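Local coordinates for uncharacterized protein (Bombyx mori, PDB 5AZ1) that probably reduces carbonyl compounds with NADPH, as a member of the aldo/keto reductase family, at residues Tyr255-Thr260 with Ile290-Leu295. Numbering follows the deposited sequence.
With NDP (NADPH dihydro-nicotinamide-adenine-dinucleotide phosphate), chain J.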
ATOM      1  N   TYR A 255      13.595  18.133  15.759  1.00 60.64           N
ATOM      2  CA  TYR A 255      13.890  16.723  16.152  1.00 57.77           C
ATOM      3  C   TYR A 255      15.067  16.157  15.371  1.00 58.73           C
ATOM      4  O   TYR A 255      15.492  15.043  15.637  1.00 56.55           O
ATOM      5  CB  TYR A 255      12.662  15.828  15.968  1.00 50.91           C
ATOM      6  CG  TYR A 255      11.447  16.292  16.719  1.00 40.49           C
ATOM      7  CD1 TYR A 255      11.265  15.985  18.041  1.00 41.79           C
ATOM      8  CD2 TYR A 255      10.509  17.072  16.098  1.00 42.99           C
ATOM      9  CE1 TYR A 255      10.125  16.410  18.733  1.00 41.46           C
ATOM     10  CE2 TYR A 255       9.386  17.522  16.765  1.00 43.11           C
ATOM     11  CZ  TYR A 255       9.187  17.173  18.080  1.00 46.41           C
ATOM     12  OH  TYR A 255       8.036  17.615  18.717  1.00 55.58           O
ATOM     13  N   GLY A 256      15.582  16.919  14.410  1.00 51.04           N
ATOM     14  CA  GLY A 256      16.814  16.550  13.727  1.00 52.43           C
ATOM     15  C   GLY A 256      16.536  15.638  12.557  1.00 49.02           C
ATOM     16  O   GLY A 256      17.199  14.642  12.381  1.00 48.49           O
ATOM     17  N   LYS A 257      15.558  16.008  11.744  1.00 47.93           N
ATOM     18  CA  LYS A 257      15.012  15.128  10.727  1.00 43.35           C
ATOM     19  C   LYS A 257      14.710  15.928   9.522  1.00 39.98           C
ATOM     20  O   LYS A 257      14.411  17.097   9.628  1.00 44.98           O
ATOM     21  CB  LYS A 257      13.665  14.516  11.222  1.00 48.25           C
ATOM     22  CG  LYS A 257      13.747  13.571  12.422  1.00 44.76           C
ATOM     23  CD  LYS A 257      14.583  12.336  12.064  1.00 44.52           C
ATOM     24  CE  LYS A 257      14.914  11.517  13.291  1.00 43.95           C
ATOM     25  NZ  LYS A 257      15.426  10.187  12.900  1.00 42.22           N
ATOM     26  N   THR A 258      14.686  15.277   8.381  1.00 39.18           N
ATOM     27  CA  THR A 258      14.162  15.888   7.179  1.00 38.78           C
ATOM     28  C   THR A 258      12.625  15.963   7.160  1.00 41.05           C
ATOM     29  O   THR A 258      11.921  15.451   8.037  1.00 38.96           O
ATOM     30  CB  THR A 258      14.611  15.072   5.954  1.00 45.38           C
ATOM     31  OG1 THR A 258      14.065  13.748   6.044  1.00 44.39           O
ATOM     32  CG2 THR A 258      16.170  14.968   5.890  1.00 43.15           C
ATOM     33  N   VAL A 259      12.123  16.569   6.106  1.00 39.68           N
ATOM     34  CA  VAL A 259      10.724  16.865   5.971  1.00 42.43           C
ATOM     35  C   VAL A 259       9.970  15.582   5.637  1.00 41.92           C
ATOM     36  O   VAL A 259       8.912  15.332   6.198  1.00 43.70           O
ATOM     37  CB  VAL A 259      10.496  17.969   4.915  1.00 40.38           C
ATOM     38  CG1 VAL A 259       9.052  18.080   4.488  1.00 42.54           C
ATOM     39  CG2 VAL A 259      10.965  19.317   5.469  1.00 44.22           C
ATOM     40  N   THR A 260      10.516  14.786   4.735  1.00 38.84           N
ATOM     41  CA  THR A 260       9.957  13.483   4.443  1.00 37.46           C
ATOM     42  C   THR A 260       9.983  12.609   5.690  1.00 32.85           C
ATOM     43  O   THR A 260       9.038  11.874   5.951  1.00 30.61           O
ATOM     44  CB  THR A 260      10.652  12.775   3.257  1.00 36.06           C
ATOM     45  OG1 THR A 260      12.042  12.769   3.470  1.00 33.27           O
ATOM     46  CG2 THR A 260      10.339  13.481   2.007  1.00 36.07           C
ATOM     47  N   ILE A 290      13.174   6.842  11.112  1.00 40.11           N
ATOM     48  CA  ILE A 290      11.963   7.569  11.503  1.00 36.17           C
ATOM     49  C   ILE A 290      11.291   7.055  12.780  1.00 37.00           C
ATOM     50  O   ILE A 290      10.175   7.473  13.083  1.00 37.17           O
ATOM     51  CB  ILE A 290      10.900   7.527  10.391  1.00 35.84           C
ATOM     52  CG1 ILE A 290      10.420   6.080  10.182  1.00 35.19           C
ATOM     53  CG2 ILE A 290      11.411   8.184   9.107  1.00 37.72           C
ATOM     54  CD1 ILE A 290       9.338   5.883   9.178  1.00 33.97           C
ATOM     55  N   PHE A 291      11.957   6.185  13.524  1.00 36.89           N
ATOM     56  CA  PHE A 291      11.377   5.493  14.673  1.00 38.67           C
ATOM     57  C   PHE A 291      11.927   5.952  16.023  1.00 45.41           C
ATOM     58  O   PHE A 291      11.475   5.482  17.069  1.00 47.65           O
ATOM     59  CB  PHE A 291      11.580   3.974  14.475  1.00 34.26           C
ATOM     60  CG  PHE A 291      10.968   3.495  13.201  1.00 36.58           C
ATOM     61  CD1 PHE A 291       9.572   3.521  13.044  1.00 32.05           C
ATOM     62  CD2 PHE A 291      11.755   3.131  12.111  1.00 33.93           C
ATOM     63  CE1 PHE A 291       8.991   3.113  11.861  1.00 33.22           C
ATOM     64  CE2 PHE A 291      11.175   2.743  10.909  1.00 33.23           C
ATOM     65  CZ  PHE A 291       9.798   2.736  10.778  1.00 33.89           C
ATOM     66  N   ASP A 292      12.836   6.923  15.998  1.00 50.14           N
ATOM     67  CA  ASP A 292      13.539   7.385  17.192  1.00 50.61           C
ATOM     68  C   ASP A 292      13.115   8.796  17.676  1.00 51.71           C
ATOM     69  O   ASP A 292      13.866   9.475  18.364  1.00 46.74           O
ATOM     70  CB  ASP A 292      15.054   7.316  16.939  1.00 45.19           C
ATOM     71  CG  ASP A 292      15.496   8.155  15.778  1.00 48.64           C
ATOM     72  OD1 ASP A 292      14.661   8.760  15.069  1.00 49.22           O
ATOM     73  OD2 ASP A 292      16.711   8.197  15.539  1.00 56.70           O
ATOM     74  N   PHE A 293      11.916   9.244  17.343  1.00 48.27           N
ATOM     75  CA  PHE A 293      11.483  10.545  17.832  1.00 45.78           C
ATOM     76  C   PHE A 293       9.975  10.561  18.055  1.00 47.38           C
ATOM     77  O   PHE A 293       9.229   9.940  17.310  1.00 47.48           O
ATOM     78  CB  PHE A 293      11.980  11.671  16.910  1.00 41.19           C
ATOM     79  CG  PHE A 293      11.293  11.751  15.566  1.00 40.65           C
ATOM     80  CD1 PHE A 293      11.575  10.836  14.557  1.00 42.32           C
ATOM     81  CD2 PHE A 293      10.434  12.814  15.257  1.00 40.43           C
ATOM     82  CE1 PHE A 293      10.982  10.954  13.300  1.00 38.52           C
ATOM     83  CE2 PHE A 293       9.815  12.916  14.014  1.00 39.70           C
ATOM     84  CZ  PHE A 293      10.073  11.965  13.038  1.00 40.66           C
ATOM     85  N   GLN A 294       9.566  11.236  19.123  1.00 44.11           N
ATOM     86  CA  GLN A 294       8.179  11.434  19.495  1.00 48.08           C
ATOM     87  C   GLN A 294       7.840  12.879  19.145  1.00 50.95           C
ATOM     88  O   GLN A 294       8.531  13.793  19.609  1.00 52.57           O
ATOM     89  CB  GLN A 294       8.025  11.192  20.994  1.00 51.02           C
ATOM     90  CG  GLN A 294       6.581  10.979  21.458  1.00 59.56           C
ATOM     91  CD  GLN A 294       5.942   9.711  20.885  1.00 63.71           C
ATOM     92  OE1 GLN A 294       6.639   8.787  20.437  1.00 84.16           O
ATOM     93  NE2 GLN A 294       4.620   9.669  20.881  1.00 57.07           N
ATOM     94  N   LEU A 295       6.842  13.095  18.277  1.00 44.65           N
ATOM     95  CA  LEU A 295       6.391  14.448  17.944  1.00 40.32           C
ATOM     96  C   LEU A 295       5.517  14.887  19.081  1.00 44.56           C
ATOM     97  O   LEU A 295       4.696  14.084  19.577  1.00 43.74           O
ATOM     98  CB  LEU A 295       5.586  14.488  16.664  1.00 37.46           C
ATOM     99  CG  LEU A 295       6.384  14.313  15.400  1.00 35.66           C
ATOM    100  CD1 LEU A 295       5.533  13.671  14.318  1.00 34.52           C
ATOM    101  CD2 LEU A 295       6.973  15.632  14.881  1.00 38.50           C
TER
HETATM  102  PA  NDP J 409       4.888   7.784  -2.679  1.00 44.98           P
HETATM  103  O1A NDP J 409       4.075   8.753  -1.815  1.00 40.22           O
HETATM  104  O2A NDP J 409       5.652   6.652  -2.083  1.00 36.53           O
HETATM  105  O5B NDP J 409       6.013   8.743  -3.388  1.00 51.85           O
HETATM  106  C5B NDP J 409       6.794   8.311  -4.491  1.00 46.79           C
HETATM  107  C4B NDP J 409       7.763   9.415  -4.898  1.00 48.03           C
HETATM  108  O4B NDP J 409       8.465   9.950  -3.763  1.00 43.40           O
HETATM  109  C3B NDP J 409       8.821   8.910  -5.901  1.00 47.73           C
HETATM  110  O3B NDP J 409       8.737   9.676  -7.094  1.00 46.37           O
HETATM  111  C2B NDP J 409      10.155   9.037  -5.157  1.00 47.73           C
HETATM  112  O2B NDP J 409      11.285   9.360  -5.973  1.00 50.17           O
HETATM  113  C1B NDP J 409       9.859  10.079  -4.093  1.00 43.98           C
HETATM  114  N9A NDP J 409      10.542   9.871  -2.822  1.00 42.87           N
HETATM  115  C8A NDP J 409      10.531   8.746  -2.071  1.00 38.46           C
HETATM  116  N7A NDP J 409      11.226   8.919  -0.933  1.00 41.14           N
HETATM  117  C5A NDP J 409      11.650  10.197  -0.940  1.00 38.63           C
HETATM  118  C6A NDP J 409      12.441  11.015  -0.023  1.00 41.12           C
HETATM  119  N6A NDP J 409      12.867  10.429   1.137  1.00 39.91           N
HETATM  120  N1A NDP J 409      12.696  12.312  -0.410  1.00 41.15           N
HETATM  121  C2A NDP J 409      12.250  12.842  -1.579  1.00 38.42           C
HETATM  122  N3A NDP J 409      11.508  12.146  -2.463  1.00 38.92           N
HETATM  123  C4A NDP J 409      11.194  10.840  -2.185  1.00 40.61           C
HETATM  124  O3  NDP J 409       3.979   7.378  -3.934  1.00 49.84           O
HETATM  125  PN  NDP J 409       3.460   5.918  -4.327  1.00 57.17           P
HETATM  126  O1N NDP J 409       2.001   6.092  -4.613  1.00 58.78           O
HETATM  127  O2N NDP J 409       4.375   5.303  -5.378  1.00 60.90           O
HETATM  128  O5D NDP J 409       3.777   5.083  -2.957  1.00 53.25           O
HETATM  129  C5D NDP J 409       3.016   4.004  -2.596  1.00 43.74           C
HETATM  130  C4D NDP J 409       3.364   2.572  -2.953  1.00 44.34           C
HETATM  131  O4D NDP J 409       2.150   1.990  -2.412  1.00 41.57           O
HETATM  132  C3D NDP J 409       3.417   1.986  -4.366  1.00 39.48           C
HETATM  133  O3D NDP J 409       4.739   1.685  -4.747  1.00 40.95           O
HETATM  134  C2D NDP J 409       2.626   0.692  -4.202  1.00 35.86           C
HETATM  135  O2D NDP J 409       3.463  -0.292  -3.548  1.00 24.91           O
HETATM  136  C1D NDP J 409       1.455   1.148  -3.317  1.00 40.00           C
HETATM  137  N1N NDP J 409       0.213   1.791  -3.959  1.00 45.10           N
HETATM  138  C2N NDP J 409      -0.971   1.133  -3.782  1.00 42.08           C
HETATM  139  C3N NDP J 409      -2.201   1.551  -4.322  1.00 43.71           C
HETATM  140  C7N NDP J 409      -3.464   0.754  -4.055  1.00 36.50           C
HETATM  141  O7N NDP J 409      -4.431   1.013  -4.781  1.00 30.47           O
HETATM  142  N7N NDP J 409      -3.523  -0.213  -3.077  1.00 31.53           N
HETATM  143  C4N NDP J 409      -2.258   2.789  -5.215  1.00 45.84           C
HETATM  144  C5N NDP J 409      -0.945   3.454  -5.326  1.00 47.77           C
HETATM  145  C6N NDP J 409       0.195   2.944  -4.707  1.00 45.48           C
HETATM  146  P2B NDP J 409      12.313   8.252  -6.575  1.00 44.80           P
HETATM  147  O1X NDP J 409      11.546   6.946  -6.864  1.00 42.75           O
HETATM  148  O2X NDP J 409      12.639   8.883  -7.904  1.00 54.09           O
HETATM  149  O3X NDP J 409      13.306   8.163  -5.449  1.00 36.99           O
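Residues 255-260, the turn from helix 246-255 into helix 259-269, meet the irregular loop 290-295 between helices 281-287 and 297-304, with Tyr255 and Phe293 nearest in backbone at 6.8 Å between their CA atoms. The contact lies at the periphery of the aldo/keto reductase TIM barrel, at the start of helix 259-269, which precedes strand 273-274 in the chain. Gly256 leaves the first helix with positive phi, and Thr258 N-caps the next one. Between these two, Lys257 lies across the Phe293 ring: its CG stands over one face, 4.0 Å from the ring centroid, in a CH-pi contact 12° off the normal. With CG set between the backbone N and the carbonyl carbon (chi1 72°), the Phe293 ring is turned toward 255-260, and its edge receives Ile290 CA in plane. Beyond the ring, Lys257 NZ forms a salt bridge with Asp292 OD1 at 2.7 Å, the oxygen accepting through its syn lone pair, and is also hydrogen-bonded to Ser289 O. A methionine in its place would have no ammonium group and would probably leave both the Asp292 carboxylate and the Ser289 carbonyl without this donor. Tyr255 continues the apolar layer, its CB 3.8 Å from Phe293 CD2 and the two ring planes inclined at 42°. The far end of its ring runs past the backbone of 294-295, CE1 lying 3.2 Å from Gln294 O, and OH is hydrogen-bonded to Asp299 OD2 and Asp296 N. Leu295, which also packs on Ile251 and Val300, crosses the tyrosine at about a right angle, bringing its CD2 methyl to 3.6 Å from Tyr255 CE2.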